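Local coordinates for protein tyrosinase (Aspergillus oryzae, PDB 3W6W) that probably oxidises phenols such as tyrosine at a dinuclear copper centre once its pro-form, seen here with copper bound, is activated, at residues 476-481 against 514-519. Sequence-based numbering, arbitrary orientation.
Sequences IRYSRY and VFNFSG
Arg-480 reaches Phe-517 O side-on: NE (3.1 Å) and NH2 (3.3 Å) both donate to this one carbonyl, which lies at the guanidinium edge, in its plane. A chain extended from CG to NE, with CG anti to the backbone N (chi1 -172°), carries the group there. One guanidinium face rests over Gly-519 N, a neighbour that is no bonding partner. The side-chain amide of Asn-516 binds the backbone of the same arginine, ND2 donating to Arg-480 O at 3.0 Å along a bent path (146°). The amide stands nearly upright to the guanidinium, planes 86° apart, and its OD1 abuts Arg-480 CG. OD1 also meets the edge of the Tyr-478 ring, and a water joins it to Tyr-478 OH; a second water links that hydroxyl to Phe-515 O. Farther back along the strands, Val-514 splits its two methyls between Tyr-478 and Ile-476: CG1 against Tyr-478 CE1 (3.8 Å), CG2 against Ile-476 CD1 (3.9 Å). The strand segments 476-479 and 514-516 run roughly parallel, their axes 9.5 Å apart at closest approach, bonded instead to other strands: Tyr-478 pairs with Ser-539, Asn-516 with Phe-488. Next to Asn-516 in the chain, Phe-517 sends its ring toward the copper site, stacking on the ligand His-336 and meeting His-332. In this conformer, one of two for the side chain, Arg-480 grips the backbone carbonyl of the residue that the C-terminal domain places beside copper, and its positive charge would probably polarise that peptide group.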
ATOM      1  N   ILE A 476       5.802  16.574  27.130  1.00 15.43           N
ATOM      2  CA  ILE A 476       6.438  15.267  27.068  1.00 15.56           C
ATOM      3  C   ILE A 476       7.950  15.444  27.104  1.00 16.18           C
ATOM      4  O   ILE A 476       8.524  16.100  26.236  1.00 16.20           O
ATOM      5  CB  ILE A 476       6.062  14.479  25.777  1.00 14.95           C
ATOM      6  CG1 ILE A 476       4.545  14.326  25.630  1.00 14.06           C
ATOM      7  CG2 ILE A 476       6.729  13.108  25.775  1.00 15.30           C
ATOM      8  CD1 ILE A 476       3.874  15.443  24.837  1.00 13.56           C
ATOM      9  N   ARG A 477       8.600  14.857  28.101  1.00 16.80           N
ATOM     10  CA  ARG A 477      10.057  14.912  28.183  1.00 17.15           C
ATOM     11  C   ARG A 477      10.586  13.489  28.310  1.00 17.31           C
ATOM     12  O   ARG A 477      10.103  12.710  29.138  1.00 17.43           O
ATOM     13  CB  ARG A 477      10.516  15.798  29.350  1.00 17.33           C
ATOM     14  CG  ARG A 477      12.032  15.994  29.410  1.00 17.45           C
ATOM     15  CD  ARG A 477      12.417  17.226  30.228  1.00 17.45           C
ATOM     16  NE  ARG A 477      12.074  17.080  31.641  1.00 17.61           N
ATOM     17  CZ  ARG A 477      12.019  18.086  32.508  1.00 18.36           C
ATOM     18  NH1 ARG A 477      12.290  19.324  32.125  1.00 18.56           N
ATOM     19  NH2 ARG A 477      11.682  17.854  33.763  1.00 19.09           N
ATOM     20  N   TYR A 478      11.566  13.148  27.481  1.00 18.32           N
ATOM     21  CA  TYR A 478      12.028  11.770  27.357  1.00 18.38           C
ATOM     22  C   TYR A 478      13.509  11.750  27.008  1.00 18.28           C
ATOM     23  O   TYR A 478      14.091  12.796  26.729  1.00 18.16           O
ATOM     24  CB  TYR A 478      11.222  11.021  26.279  1.00 18.09           C
ATOM     25  CG  TYR A 478      11.393  11.580  24.885  1.00 17.60           C
ATOM     26  CD1 TYR A 478      10.648  12.673  24.462  1.00 17.45           C
ATOM     27  CD2 TYR A 478      12.291  11.013  23.985  1.00 17.13           C
ATOM     28  CE1 TYR A 478      10.797  13.199  23.189  1.00 17.02           C
ATOM     29  CE2 TYR A 478      12.452  11.536  22.698  1.00 16.44           C
ATOM     30  CZ  TYR A 478      11.695  12.627  22.306  1.00 16.41           C
ATOM     31  OH  TYR A 478      11.850  13.157  21.046  1.00 15.76           O
ATOM     32  N   SER A 479      14.105  10.559  27.002  1.00 22.34           N
ATOM     33  CA  SER A 479      15.487  10.398  26.551  1.00 22.10           C
ATOM     34  C   SER A 479      15.543   9.690  25.203  1.00 21.59           C
ATOM     35  O   SER A 479      15.010   8.591  25.049  1.00 21.64           O
ATOM     36  CB  SER A 479      16.306   9.608  27.571  1.00 22.43           C
ATOM     37  OG  SER A 479      17.544   9.189  27.010  1.00 22.18           O
ATOM     38  N   ARG A 480      16.203  10.314  24.234  1.00 22.29           N
ATOM     39  CA  ARG A 480      16.352   9.755  22.891  0.65 21.65           C
ATOM     40  C   ARG A 480      17.086   8.417  22.944  1.00 21.72           C
ATOM     41  O   ARG A 480      16.938   7.572  22.063  1.00 21.37           O
ATOM     42  CB  ARG A 480      17.125  10.745  22.008  0.65 21.24           C
ATOM     43  CG  ARG A 480      17.196  10.407  20.517  0.65 20.50           C
ATOM     44  CD  ARG A 480      17.591  11.645  19.705  0.65 20.28           C
ATOM     45  NE  ARG A 480      17.726  11.393  18.270  0.65 19.64           N
ATOM     46  CZ  ARG A 480      18.889  11.284  17.630  0.65 19.51           C
ATOM     47  NH1 ARG A 480      20.030  11.384  18.297  0.65 19.88           N
ATOM     48  NH2 ARG A 480      18.915  11.066  16.318  0.65 19.01           N
ATOM     49  N   TYR A 481      17.894   8.241  23.983  1.00 25.69           N
ATOM     50  CA  TYR A 481      18.721   7.049  24.103  1.00 25.87           C
ATOM     51  C   TYR A 481      18.131   6.030  25.080  1.00 26.51           C
ATOM     52  O   TYR A 481      18.820   5.116  25.513  1.00 26.85           O
ATOM     53  CB  TYR A 481      20.152   7.444  24.507  1.00 25.94           C
ATOM     54  CG  TYR A 481      21.212   6.465  24.056  1.00 25.90           C
ATOM     55  CD1 TYR A 481      21.584   6.384  22.716  1.00 25.39           C
ATOM     56  CD2 TYR A 481      21.852   5.634  24.969  1.00 26.40           C
ATOM     57  CE1 TYR A 481      22.550   5.491  22.294  1.00 25.42           C
ATOM     58  CE2 TYR A 481      22.823   4.738  24.558  1.00 26.44           C
ATOM     59  CZ  TYR A 481      23.165   4.670  23.219  1.00 25.97           C
ATOM     60  OH  TYR A 481      24.133   3.777  22.813  1.00 26.08           O
ATOM     61  N   VAL A 514       4.284  11.002  20.206  1.00 10.50           N
ATOM     62  CA  VAL A 514       5.585  11.633  20.058  1.00 11.18           C
ATOM     63  C   VAL A 514       6.526  10.540  19.576  1.00 11.06           C
ATOM     64  O   VAL A 514       6.642   9.493  20.210  1.00 11.47           O
ATOM     65  CB  VAL A 514       6.068  12.171  21.425  1.00 12.64           C
ATOM     66  CG1 VAL A 514       7.547  12.514  21.387  1.00 13.83           C
ATOM     67  CG2 VAL A 514       5.225  13.370  21.849  1.00 12.59           C
ATOM     68  N   PHE A 515       7.185  10.764  18.443  1.00 10.30           N
ATOM     69  CA  PHE A 515       8.102   9.773  17.909  1.00 10.21           C
ATOM     70  C   PHE A 515       9.555  10.086  18.208  1.00 10.85           C
ATOM     71  O   PHE A 515      10.039  11.184  17.952  1.00 11.02           O
ATOM     72  CB  PHE A 515       7.943   9.622  16.386  1.00 10.00           C
ATOM     73  CG  PHE A 515       8.770   8.514  15.806  1.00 10.19           C
ATOM     74  CD1 PHE A 515       8.519   7.195  16.144  1.00 10.31           C
ATOM     75  CD2 PHE A 515       9.783   8.791  14.898  1.00 10.35           C
ATOM     76  CE1 PHE A 515       9.278   6.159  15.612  1.00 10.61           C
ATOM     77  CE2 PHE A 515      10.535   7.763  14.338  1.00 10.67           C
ATOM     78  CZ  PHE A 515      10.289   6.439  14.695  1.00 10.80           C
ATOM     79  N   ASN A 516      10.256   9.099  18.750  1.00 13.47           N
ATOM     80  CA  ASN A 516      11.688   9.224  18.925  1.00 13.98           C
ATOM     81  C   ASN A 516      12.408   8.804  17.652  1.00 13.44           C
ATOM     82  O   ASN A 516      12.636   7.615  17.413  1.00 13.54           O
ATOM     83  CB  ASN A 516      12.164   8.375  20.096  1.00 14.90           C
ATOM     84  CG  ASN A 516      13.649   8.455  20.277  1.00 15.26           C
ATOM     85  OD1 ASN A 516      14.239   9.512  20.081  1.00 15.20           O
ATOM     86  ND2 ASN A 516      14.272   7.335  20.612  1.00 15.68           N
ATOM     87  N   PHE A 517      12.746   9.794  16.833  1.00 12.84           N
ATOM     88  CA  PHE A 517      13.502   9.599  15.592  1.00 12.56           C
ATOM     89  C   PHE A 517      14.947   9.454  16.033  1.00 13.09           C
ATOM     90  O   PHE A 517      15.683  10.420  16.206  1.00 13.38           O
ATOM     91  CB  PHE A 517      13.259  10.821  14.685  1.00 12.21           C
ATOM     92  CG  PHE A 517      13.854  10.724  13.289  1.00 11.97           C
ATOM     93  CD1 PHE A 517      13.501   9.702  12.416  1.00 11.61           C
ATOM     94  CD2 PHE A 517      14.745  11.694  12.843  1.00 12.22           C
ATOM     95  CE1 PHE A 517      14.023   9.649  11.127  1.00 11.88           C
ATOM     96  CE2 PHE A 517      15.272  11.645  11.552  1.00 12.29           C
ATOM     97  CZ  PHE A 517      14.902  10.611  10.697  1.00 12.25           C
ATOM     98  N   SER A 518      15.324   8.214  16.296  1.00 28.91           N
ATOM     99  CA  SER A 518      16.476   7.957  17.138  1.00 29.47           C
ATOM    100  C   SER A 518      17.696   7.731  16.297  1.00 29.32           C
ATOM    101  O   SER A 518      17.601   7.268  15.171  1.00 28.94           O
ATOM    102  CB  SER A 518      16.217   6.726  17.991  1.00 29.98           C
ATOM    103  OG  SER A 518      16.036   5.601  17.148  1.00 29.82           O
ATOM    104  N   GLY A 519      18.852   8.053  16.857  1.00 31.69           N
ATOM    105  CA  GLY A 519      20.107   7.864  16.165  1.00 31.64           C
ATOM    106  C   GLY A 519      21.201   7.795  17.200  1.00 32.17           C
ATOM    107  O   GLY A 519      20.936   7.581  18.383  1.00 32.59           O
TER
HETATM  108  O   HOH W   1      10.080  13.745  18.823  1.00 13.75           O
HETATM  109  O   HOH W   2      13.517  12.144  19.252  1.00 20.31           O
HETATM  110  O   HOH W   3      16.081  12.938  16.363  1.00 35.38           O